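Uncharacterized protein (Corynebacterium glutamicum, PDB 2NSF) binds zinc and catalyses the mycothiol-dependent cis-trans isomerisation of maleylpyruvate, probably to fumarylpyruvate. Local coordinates at residues Glu192-Gly203 / Gly252-Trp260. Sequence-based numbering, arbitrary orientation.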
loop_
_atom_site.group_PDB
_atom_site.type_symbol
_atom_site.label_atom_id
_atom_site.label_comp_id
_atom_site.label_asym_id
_atom_site.label_seq_id
_atom_site.Cartn_x
_atom_site.Cartn_y
_atom_site.Cartn_z
ATOM N N GLU A 192 0.702 10.218 5.089
ATOM C CA GLU A 192 1.226 10.152 3.727
ATOM C C GLU A 192 0.205 10.526 2.662
ATOM O O GLU A 192 0.503 11.294 1.747
ATOM C CB GLU A 192 1.764 8.756 3.421
ATOM C CG GLU A 192 2.504 8.694 2.097
ATOM C CD GLU A 192 3.091 7.331 1.819
ATOM O OE1 GLU A 192 2.344 6.448 1.350
ATOM O OE2 GLU A 192 4.298 7.147 2.082
ATOM N N ILE A 193 -0.993 9.964 2.759
ATOM C CA ILE A 193 -2.022 10.263 1.776
ATOM C C ILE A 193 -2.359 11.752 1.762
ATOM O O ILE A 193 -2.455 12.363 0.696
ATOM C CB ILE A 193 -3.308 9.459 2.049
ATOM C CG1 ILE A 193 -3.025 7.962 1.871
ATOM C CG2 ILE A 193 -4.419 9.921 1.115
ATOM C CD1 ILE A 193 -4.206 7.063 2.230
ATOM N N THR A 194 -2.533 12.344 2.940
ATOM C CA THR A 194 -2.862 13.759 2.990
ATOM C C THR A 194 -1.671 14.624 2.598
ATOM O O THR A 194 -1.848 15.722 2.069
ATOM C CB THR A 194 -3.427 14.164 4.378
ATOM O OG1 THR A 194 -2.512 13.796 5.413
ATOM C CG2 THR A 194 -4.763 13.464 4.612
ATOM N N GLN A 195 -0.461 14.127 2.830
ATOM C CA GLN A 195 0.736 14.868 2.434
ATOM C C GLN A 195 0.793 14.854 0.910
ATOM O O GLN A 195 1.126 15.862 0.279
ATOM C CB GLN A 195 1.993 14.213 3.000
ATOM C CG GLN A 195 2.253 14.538 4.469
ATOM C CD GLN A 195 3.291 13.632 5.083
ATOM O OE1 GLN A 195 3.744 12.675 4.452
ATOM N NE2 GLN A 195 3.671 13.916 6.324
ATOM N N LYS A 196 0.467 13.709 0.317
ATOM C CA LYS A 196 0.475 13.599 -1.137
ATOM C C LYS A 196 -0.546 14.571 -1.723
ATOM O O LYS A 196 -0.229 15.322 -2.646
ATOM C CB LYS A 196 0.163 12.166 -1.587
ATOM C CG LYS A 196 0.383 11.955 -3.080
ATOM C CD LYS A 196 0.242 10.496 -3.490
ATOM C CE LYS A 196 0.654 10.307 -4.945
ATOM N NZ LYS A 196 0.594 8.879 -5.373
ATOM N N TRP A 197 -1.767 14.572 -1.189
ATOM C CA TRP A 197 -2.800 15.488 -1.678
ATOM C C TRP A 197 -2.322 16.932 -1.559
ATOM O O TRP A 197 -2.494 17.735 -2.473
ATOM C CB TRP A 197 -4.099 15.351 -0.883
ATOM C CG TRP A 197 -4.796 14.032 -1.027
ATOM C CD1 TRP A 197 -4.593 13.090 -1.997
ATOM C CD2 TRP A 197 -5.844 13.528 -0.192
ATOM N NE1 TRP A 197 -5.452 12.029 -1.815
ATOM C CE2 TRP A 197 -6.231 12.272 -0.712
ATOM C CE3 TRP A 197 -6.499 14.016 0.951
ATOM C CZ2 TRP A 197 -7.244 11.497 -0.132
ATOM C CZ3 TRP A 197 -7.509 13.243 1.532
ATOM C CH2 TRP A 197 -7.867 11.998 0.985
ATOM N N THR A 198 -1.737 17.263 -0.414
ATOM C CA THR A 198 -1.243 18.616 -0.189
ATOM C C THR A 198 -0.230 19.007 -1.253
ATOM O O THR A 198 -0.309 20.098 -1.830
ATOM C CB THR A 198 -0.568 18.746 1.189
ATOM O OG1 THR A 198 -1.526 18.491 2.223
ATOM C CG2 THR A 198 0.001 20.148 1.364
ATOM N N SER A 199 0.717 18.117 -1.519
ATOM C CA SER A 199 1.746 18.403 -2.509
ATOM C C SER A 199 1.147 18.653 -3.888
ATOM O O SER A 199 1.714 19.398 -4.682
ATOM C CB SER A 199 2.756 17.254 -2.587
ATOM O OG SER A 199 2.190 16.095 -3.181
ATOM N N GLN A 200 -0.006 18.045 -4.163
ATOM C CA GLN A 200 -0.666 18.195 -5.460
ATOM C C GLN A 200 -1.707 19.315 -5.453
ATOM O O GLN A 200 -2.350 19.580 -6.469
ATOM C CB GLN A 200 -1.356 16.881 -5.860
ATOM C CG GLN A 200 -0.536 15.615 -5.637
ATOM C CD GLN A 200 -1.392 14.349 -5.691
ATOM O OE1 GLN A 200 -2.446 14.271 -5.047
ATOM N NE2 GLN A 200 -0.943 13.353 -6.445
ATOM N N GLY A 201 -1.873 19.979 -4.314
ATOM C CA GLY A 201 -2.857 21.041 -4.227
ATOM C C GLY A 201 -4.272 20.484 -4.215
ATOM O O GLY A 201 -5.238 21.200 -4.483
ATOM N N ALA A 202 -4.396 19.203 -3.882
ATOM C CA ALA A 202 -5.693 18.536 -3.847
ATOM C C ALA A 202 -6.352 18.581 -2.473
ATOM O O ALA A 202 -5.685 18.764 -1.454
ATOM C CB ALA A 202 -5.541 17.091 -4.295
ATOM N N GLY A 203 -7.672 18.410 -2.462
ATOM C CA GLY A 203 -8.422 18.411 -1.219
ATOM C C GLY A 203 -8.466 19.740 -0.494
ATOM O O GLY A 203 -8.291 19.782 0.723
ATOM N N GLY A 252 -22.480 17.485 7.024
ATOM C CA GLY A 252 -23.582 16.558 6.847
ATOM C C GLY A 252 -23.453 15.659 5.634
ATOM O O GLY A 252 -24.207 14.698 5.489
ATOM N N GLU A 253 -22.501 15.956 4.757
ATOM C CA GLU A 253 -22.314 15.141 3.562
ATOM C C GLU A 253 -20.833 14.929 3.248
ATOM O O GLU A 253 -20.084 15.884 3.064
ATOM C CB GLU A 253 -23.012 15.797 2.373
ATOM C CG GLU A 253 -22.958 15.000 1.078
ATOM C CD GLU A 253 -24.282 14.334 0.744
ATOM O OE1 GLU A 253 -25.334 14.874 1.151
ATOM O OE2 GLU A 253 -24.274 13.286 0.062
ATOM N N VAL A 254 -20.432 13.662 3.186
ATOM C CA VAL A 254 -19.051 13.286 2.906
ATOM C C VAL A 254 -18.731 13.393 1.419
ATOM O O VAL A 254 -19.346 12.724 0.590
ATOM C CB VAL A 254 -18.768 11.836 3.371
ATOM C CG1 VAL A 254 -17.312 11.481 3.129
ATOM C CG2 VAL A 254 -19.116 11.685 4.845
ATOM N N PRO A 255 -17.756 14.240 1.061
ATOM C CA PRO A 255 -17.383 14.404 -0.343
ATOM C C PRO A 255 -16.491 13.270 -0.810
ATOM O O PRO A 255 -15.905 12.561 0.007
ATOM C CB PRO A 255 -16.643 15.735 -0.343
ATOM C CG PRO A 255 -15.941 15.705 0.981
ATOM C CD PRO A 255 -17.017 15.185 1.919
ATOM N N GLU A 256 -16.402 13.085 -2.121
ATOM C CA GLU A 256 -15.520 12.053 -2.630
ATOM C C GLU A 256 -14.123 12.620 -2.455
ATOM O O GLU A 256 -13.840 13.749 -2.855
ATOM C CB GLU A 256 -15.810 11.749 -4.100
ATOM C CG GLU A 256 -16.968 10.780 -4.277
ATOM C CD GLU A 256 -16.796 9.525 -3.438
ATOM O OE1 GLU A 256 -15.826 8.773 -3.678
ATOM O OE2 GLU A 256 -17.628 9.292 -2.533
ATOM N N PRO A 257 -13.230 11.847 -1.832
ATOM C CA PRO A 257 -11.862 12.308 -1.611
ATOM C C PRO A 257 -11.032 12.355 -2.880
ATOM O O PRO A 257 -11.391 11.752 -3.899
ATOM C CB PRO A 257 -11.324 11.284 -0.625
ATOM C CG PRO A 257 -11.973 10.018 -1.121
ATOM C CD PRO A 257 -13.403 10.465 -1.345
ATOM N N PRO A 258 -9.919 13.097 -2.845
ATOM C CA PRO A 258 -9.046 13.190 -4.013
ATOM C C PRO A 258 -8.518 11.779 -4.261
ATOM O O PRO A 258 -8.405 10.984 -3.331
ATOM C CB PRO A 258 -7.939 14.131 -3.547
ATOM C CG PRO A 258 -8.637 15.013 -2.565
ATOM C CD PRO A 258 -9.498 14.041 -1.794
ATOM N N ARG A 259 -8.198 11.473 -5.510
ATOM C CA ARG A 259 -7.687 10.157 -5.861
ATOM C C ARG A 259 -6.353 9.827 -5.177
ATOM O O ARG A 259 -5.560 10.721 -4.861
ATOM C CB ARG A 259 -7.522 10.070 -7.376
ATOM C CG ARG A 259 -6.669 11.198 -7.936
ATOM C CD ARG A 259 -6.782 11.316 -9.447
ATOM N NE ARG A 259 -8.166 11.489 -9.881
ATOM C CZ ARG A 259 -8.528 11.776 -11.127
ATOM N NH1 ARG A 259 -7.608 11.927 -12.071
ATOM N NH2 ARG A 259 -9.814 11.901 -11.435
ATOM N N TRP A 260 -6.136 8.530 -4.953
ATOM C CA TRP A 260 -4.931 7.950 -4.352
ATOM C C TRP A 260 -4.875 6.537 -4.845
ATOM O O TRP A 260 -4.639 6.220 -6.019
ATOM C CB TRP A 260 -5.022 7.898 -2.815
ATOM C CG TRP A 260 -3.717 7.477 -2.152
ATOM C CD1 TRP A 260 -2.596 8.242 -2.046
ATOM C CD2 TRP A 260 -3.396 6.213 -1.520
ATOM N NE1 TRP A 260 -1.604 7.555 -1.396
ATOM C CE2 TRP A 260 -2.061 6.310 -1.064
ATOM C CE3 TRP A 260 -4.099 5.019 -1.303
ATOM C CZ2 TRP A 260 -1.415 5.261 -0.397
ATOM C CZ3 TRP A 260 -3.449 3.967 -0.632
ATOM C CH2 TRP A 260 -2.118 4.104 -0.192
HETATM O O HOH W 1 1.280 7.687 -1.151
HETATM O O HOH W 2 -5.136 13.268 -5.986
HETATM O O HOH W 3 -2.969 11.255 -4.599
#
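Trp260, Pro258 and Trp197 carry this contact, in which the extended, proline-rich C-terminal tail of the MDMPI C-terminal domain runs back over the last turns of helix 183-199, closed by a Schellman motif at Gly201. Pro258 makes a CH-pi contact with one face of the Trp197 indole, its CD 3.7 Å from the centroid of the six-membered ring and 6° off the ring normal. The opposite face is covered by CG2 of Ile193, one turn earlier, sandwiching the ring. Pro258 CB, over the same face as CD, also meets Ala202 CB at 3.9 Å. At the ring edge, Trp197 NE1 makes a weak, bent hydrogen bond to Arg259 O (3.3 Å, 136°).

Trp260 receives a CH-pi contact from Ile193, whose CG1 stands 3.6 Å from the centroid of the five-membered ring; with CG anti to the backbone N (chi1 -172°), its indole extends toward the helix. Lys196 CD flanks the indole edge. The Trp260 side chain lies about 8 Å from the zinc ion, near the metal site without being a ligand. Glu192, its OE2 bonded to Trp159 and OE1 salt-bridged to Arg163, completes the link through a water that accepts from Trp260 NE1 at 2.9 Å, in the indole plane, and donates to Glu192 OE1.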